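Local coordinates for cellulosomal scaffoldin anchoring protein C (Acetivibrio cellulolyticus, PDB 4UYP), which serves as a cell-surface anchoring scaffoldin of the cellulosome, this piece being its third cohesin domain, which binds the dockerin of the adaptor scaffoldin ScaB, at residues C[1-13]-C[19-31]. Sequence-based numbering, arbitrary orientation.
Sequences MLQVDIGSTSGKA and VPITFTNVPKSGI
V4 and F23 sit side by side in a non-hydrogen-bonded pair of antiparallel strands 3-11 and 16-24, an amphipathic beta hairpin in the cohesin beta-sandwich. CG2 of V4 approaches the ring obliquely, 4.0 Å from CD1 of F23, while CG1 of V4 lies 3.8 Å from CG2 of I21 in the conformer described. F23 turns its ring inward, where F93 stacks on it and F121 meets it edge-to-face. Further along this inner face the fit tightens: CG2 of I6 and CG1 of V19 are only 3.4 Å apart, closer than usual for two methyl groups. With CG anti to the backbone N (chi1 177°), L2 extends the apolar row towards the 25-31 loop, its CD2 tip to tip with CD1 of I31 at 4.1 Å. Five nearly straight backbone bonds join the strands, ending with G7 N to P20 O at 2.9 Å.

The other face, carrying Q3, D5, T22 and T24, is looser and wetter. In the threonine conformers described, one water donates to Q3 O and bridges it to T24 OG1; a second lies within bonding distance of D5 OD2, P20 O and T22 OG1, with too few protons for every acceptor around it. Where the hairpin ends, N25 ND2 donates to M1 O (3.0 Å, 162°), the acceptor lying close to the N25 amide plane; the Q3 amide crosses that of N25 at 86°, their nitrogens not hydrogen-bonded. D5 and I6 belong to a calcium site seen in a structure of this protein and shared with N135 and D136, though this chain holds no calcium. The chemistry implies a division of labour: backbone bonds set the register, inner apolar groups pack between strands and against the core, and water links outer polar groups.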
loop_
_atom_site.group_PDB
_atom_site.type_symbol
_atom_site.label_atom_id
_atom_site.label_comp_id
_atom_site.label_asym_id
_atom_site.label_seq_id
_atom_site.Cartn_x
_atom_site.Cartn_y
_atom_site.Cartn_z
ATOM N N MET C 1 -7.844 20.671 8.999
ATOM C CA MET C 1 -6.582 19.901 9.203
ATOM C C MET C 1 -5.860 19.783 7.876
ATOM O O MET C 1 -6.421 20.168 6.842
ATOM C CB MET C 1 -6.910 18.543 9.723
ATOM C CG MET C 1 -7.645 17.657 8.760
ATOM S SD MET C 1 -8.626 16.581 9.776
ATOM C CE MET C 1 -9.862 17.800 10.290
ATOM N N LEU C 2 -4.597 19.375 7.973
ATOM C CA LEU C 2 -3.784 19.193 6.739
ATOM C C LEU C 2 -4.487 18.199 5.819
ATOM O O LEU C 2 -4.914 17.133 6.281
ATOM C CB LEU C 2 -2.478 18.599 7.217
ATOM C CG LEU C 2 -1.483 18.245 6.100
ATOM C CD1 LEU C 2 -1.063 19.425 5.251
ATOM C CD2 LEU C 2 -0.223 17.544 6.681
ATOM N N GLN C 3 -4.525 18.584 4.531
ATOM C CA GLN C 3 -5.194 17.705 3.507
ATOM C C GLN C 3 -4.170 17.501 2.412
ATOM O O GLN C 3 -3.618 18.459 1.821
ATOM C CB GLN C 3 -6.416 18.446 2.933
ATOM C CG GLN C 3 -7.572 18.711 3.892
ATOM C CD GLN C 3 -8.578 19.703 3.307
ATOM O OE1 GLN C 3 -8.613 19.957 2.085
ATOM N NE2 GLN C 3 -9.382 20.302 4.180
ATOM N N VAL C 4 -4.030 16.212 2.122
ATOM C CA VAL C 4 -3.128 15.802 0.975
ATOM C C VAL C 4 -4.069 15.333 -0.167
ATOM O O VAL C 4 -4.952 14.487 0.045
ATOM C CB VAL C 4 -2.241 14.694 1.419
ATOM C CG1 VAL C 4 -1.258 14.294 0.254
ATOM C CG2 VAL C 4 -1.420 15.165 2.617
ATOM N N ASP C 5 -3.820 15.881 -1.336
ATOM C CA ASP C 5 -4.687 15.548 -2.518
ATOM C C ASP C 5 -3.782 14.930 -3.581
ATOM O O ASP C 5 -2.808 15.600 -4.011
ATOM C CB ASP C 5 -5.315 16.751 -3.053
ATOM C CG ASP C 5 -6.240 16.440 -4.181
ATOM O OD1 ASP C 5 -7.414 16.123 -3.937
ATOM O OD2 ASP C 5 -5.757 16.527 -5.406
ATOM N N ILE C 6 -4.144 13.740 -4.061
ATOM C CA ILE C 6 -3.531 13.145 -5.299
ATOM C C ILE C 6 -4.431 13.562 -6.434
ATOM O O ILE C 6 -5.644 13.162 -6.459
ATOM C CB ILE C 6 -3.407 11.642 -5.170
ATOM C CG1 ILE C 6 -2.527 11.236 -3.957
ATOM C CG2 ILE C 6 -2.897 11.018 -6.484
ATOM C CD1 ILE C 6 -2.424 9.753 -3.822
ATOM N N GLY C 7 -3.985 14.364 -7.386
ATOM C CA GLY C 7 -4.837 14.861 -8.468
ATOM C C GLY C 7 -5.209 13.738 -9.438
ATOM O O GLY C 7 -4.483 12.739 -9.580
ATOM N N SER C 8 -6.342 13.901 -10.048
ATOM C CA SER C 8 -6.759 13.006 -11.099
ATOM C C SER C 8 -6.436 13.624 -12.466
ATOM O O SER C 8 -6.271 14.847 -12.658
ATOM C CB SER C 8 -8.281 12.870 -11.039
ATOM O OG SER C 8 -8.595 12.098 -9.799
ATOM N N THR C 9 -6.288 12.726 -13.454
ATOM C CA THR C 9 -6.018 13.133 -14.802
ATOM C C THR C 9 -6.442 12.108 -15.792
ATOM O O THR C 9 -7.095 11.135 -15.419
ATOM C CB THR C 9 -4.483 13.472 -14.902
ATOM O OG1 THR C 9 -4.204 14.151 -16.087
ATOM C CG2 THR C 9 -3.560 12.276 -14.818
ATOM N N SER C 10 -6.120 12.318 -17.053
ATOM C CA SER C 10 -6.524 11.416 -18.116
ATOM C C SER C 10 -5.503 11.467 -19.222
ATOM O O SER C 10 -4.798 12.444 -19.404
ATOM C CB SER C 10 -7.923 11.769 -18.608
ATOM O OG SER C 10 -7.946 13.073 -19.117
ATOM N N GLY C 11 -5.439 10.377 -19.991
ATOM C CA GLY C 11 -4.527 10.356 -21.176
ATOM C C GLY C 11 -4.794 9.116 -21.974
ATOM O O GLY C 11 -5.566 8.210 -21.560
ATOM N N LYS C 12 -4.104 9.089 -23.129
ATOM C CA LYS C 12 -4.212 7.994 -24.073
ATOM C C LYS C 12 -3.358 6.787 -23.644
ATOM O O LYS C 12 -2.307 6.967 -22.928
ATOM C CB LYS C 12 -3.685 8.491 -25.424
ATOM C CG LYS C 12 -4.595 9.540 -26.104
ATOM C CD LYS C 12 -4.150 9.957 -27.533
ATOM C CE LYS C 12 -2.884 10.849 -27.434
ATOM N NZ LYS C 12 -2.021 11.511 -28.533
ATOM N N ALA C 13 -3.690 5.613 -24.098
ATOM C CA ALA C 13 -2.741 4.507 -23.993
ATOM C C ALA C 13 -1.409 4.909 -24.571
ATOM O O ALA C 13 -1.335 5.515 -25.620
ATOM C CB ALA C 13 -3.286 3.329 -24.841
ATOM N N VAL C 19 0.424 13.454 -12.330
ATOM C CA VAL C 19 -0.425 13.406 -11.148
ATOM C C VAL C 19 0.252 14.307 -10.082
ATOM O O VAL C 19 1.215 13.873 -9.451
ATOM C CB VAL C 19 -0.523 11.907 -10.699
ATOM C CG1 VAL C 19 -1.205 11.797 -9.321
ATOM C CG2 VAL C 19 -1.347 11.099 -11.711
ATOM N N PRO C 20 -0.350 15.470 -9.795
ATOM C CA PRO C 20 0.201 16.377 -8.734
ATOM C C PRO C 20 -0.251 15.928 -7.350
ATOM O O PRO C 20 -1.370 15.497 -7.162
ATOM C CB PRO C 20 -0.354 17.745 -9.106
ATOM C CG PRO C 20 -1.694 17.445 -9.744
ATOM C CD PRO C 20 -1.505 16.086 -10.484
ATOM N N ILE C 21 0.664 16.068 -6.405
ATOM C CA ILE C 21 0.371 15.832 -5.007
ATOM C C ILE C 21 0.405 17.216 -4.324
ATOM O O ILE C 21 1.455 17.891 -4.282
ATOM C CB ILE C 21 1.321 14.855 -4.321
ATOM C CG1 ILE C 21 1.343 13.450 -4.987
ATOM C CG2 ILE C 21 1.010 14.791 -2.808
ATOM C CD1 ILE C 21 2.604 12.660 -4.807
ATOM N N THR C 22 -0.761 17.630 -3.803
ATOM C CA THR C 22 -0.973 18.992 -3.287
ATOM C C THR C 22 -1.193 18.898 -1.789
ATOM O O THR C 22 -1.885 17.996 -1.299
ATOM C CB THR C 22 -2.199 19.721 -3.921
ATOM O OG1 THR C 22 -2.090 19.688 -5.349
ATOM C CG2 THR C 22 -2.400 21.194 -3.376
ATOM N N PHE C 23 -0.627 19.835 -1.043
ATOM C CA PHE C 23 -0.940 19.940 0.379
ATOM C C PHE C 23 -1.715 21.278 0.648
ATOM O O PHE C 23 -1.361 22.369 0.161
ATOM C CB PHE C 23 0.353 20.144 1.178
ATOM C CG PHE C 23 1.340 18.972 1.214
ATOM C CD1 PHE C 23 0.993 17.699 0.720
ATOM C CD2 PHE C 23 2.636 19.167 1.741
ATOM C CE1 PHE C 23 1.941 16.635 0.755
ATOM C CE2 PHE C 23 3.536 18.097 1.845
ATOM C CZ PHE C 23 3.191 16.838 1.349
ATOM N N THR C 24 -2.809 21.098 1.387
ATOM C CA THR C 24 -3.719 22.222 1.731
ATOM C C THR C 24 -3.803 22.279 3.250
ATOM O O THR C 24 -3.795 21.298 3.926
ATOM C CB THR C 24 -5.083 22.021 0.989
ATOM O OG1 THR C 24 -4.836 22.284 -0.419
ATOM C CG2 THR C 24 -6.129 23.118 1.393
ATOM N N ASN C 25 -3.989 23.511 3.768
ATOM C CA ASN C 25 -4.070 23.751 5.243
ATOM C C ASN C 25 -2.793 23.265 5.958
ATOM O O ASN C 25 -2.787 22.625 7.038
ATOM C CB ASN C 25 -5.285 23.057 5.879
ATOM C CG ASN C 25 -6.588 23.458 5.245
ATOM O OD1 ASN C 25 -6.778 24.533 4.740
ATOM N ND2 ASN C 25 -7.438 22.483 5.156
ATOM N N VAL C 26 -1.648 23.566 5.300
ATOM C CA VAL C 26 -0.383 23.196 5.940
ATOM C C VAL C 26 -0.224 24.028 7.272
ATOM O O VAL C 26 -0.410 25.245 7.170
ATOM C CB VAL C 26 0.780 23.481 4.966
ATOM C CG1 VAL C 26 2.175 23.352 5.602
ATOM C CG2 VAL C 26 0.693 22.544 3.708
ATOM N N PRO C 27 0.250 23.412 8.307
ATOM C CA PRO C 27 0.389 24.170 9.584
ATOM C C PRO C 27 1.438 25.228 9.382
ATOM O O PRO C 27 2.559 24.998 8.908
ATOM C CB PRO C 27 0.845 23.087 10.574
ATOM C CG PRO C 27 1.485 21.993 9.717
ATOM C CD PRO C 27 0.511 21.982 8.534
ATOM N N LYS C 28 1.118 26.473 9.893
ATOM C CA LYS C 28 2.109 27.522 9.761
ATOM C C LYS C 28 3.376 27.333 10.608
ATOM O O LYS C 28 4.428 27.923 10.286
ATOM C CB LYS C 28 1.435 28.914 10.088
ATOM C CG LYS C 28 0.189 29.108 9.195
ATOM C CD LYS C 28 0.606 29.173 7.749
ATOM C CE LYS C 28 -0.595 29.819 6.987
ATOM N NZ LYS C 28 -0.445 29.693 5.515
ATOM N N SER C 29 3.255 26.479 11.621
ATOM C CA SER C 29 4.459 26.167 12.392
ATOM C C SER C 29 5.416 25.268 11.667
ATOM O O SER C 29 6.568 25.099 12.088
ATOM C CB SER C 29 4.039 25.536 13.746
ATOM O OG SER C 29 3.328 24.346 13.650
ATOM N N GLY C 30 4.903 24.595 10.626
ATOM C CA GLY C 30 5.835 23.887 9.731
ATOM C C GLY C 30 5.795 22.366 9.859
ATOM O O GLY C 30 5.698 21.811 10.976
ATOM N N ILE C 31 5.935 21.706 8.679
ATOM C CA ILE C 31 6.154 20.271 8.638
ATOM C C ILE C 31 7.660 20.055 8.558
ATOM O O ILE C 31 8.320 20.579 7.611
ATOM C CB ILE C 31 5.479 19.655 7.375
ATOM C CG1 ILE C 31 3.958 19.938 7.354
ATOM C CG2 ILE C 31 5.799 18.157 7.376
ATOM C CD1 ILE C 31 3.297 19.544 5.963
HETATM O O HOH W 1 -4.584 19.348 -0.915
HETATM O O HOH W 2 -3.311 17.511 -6.319
#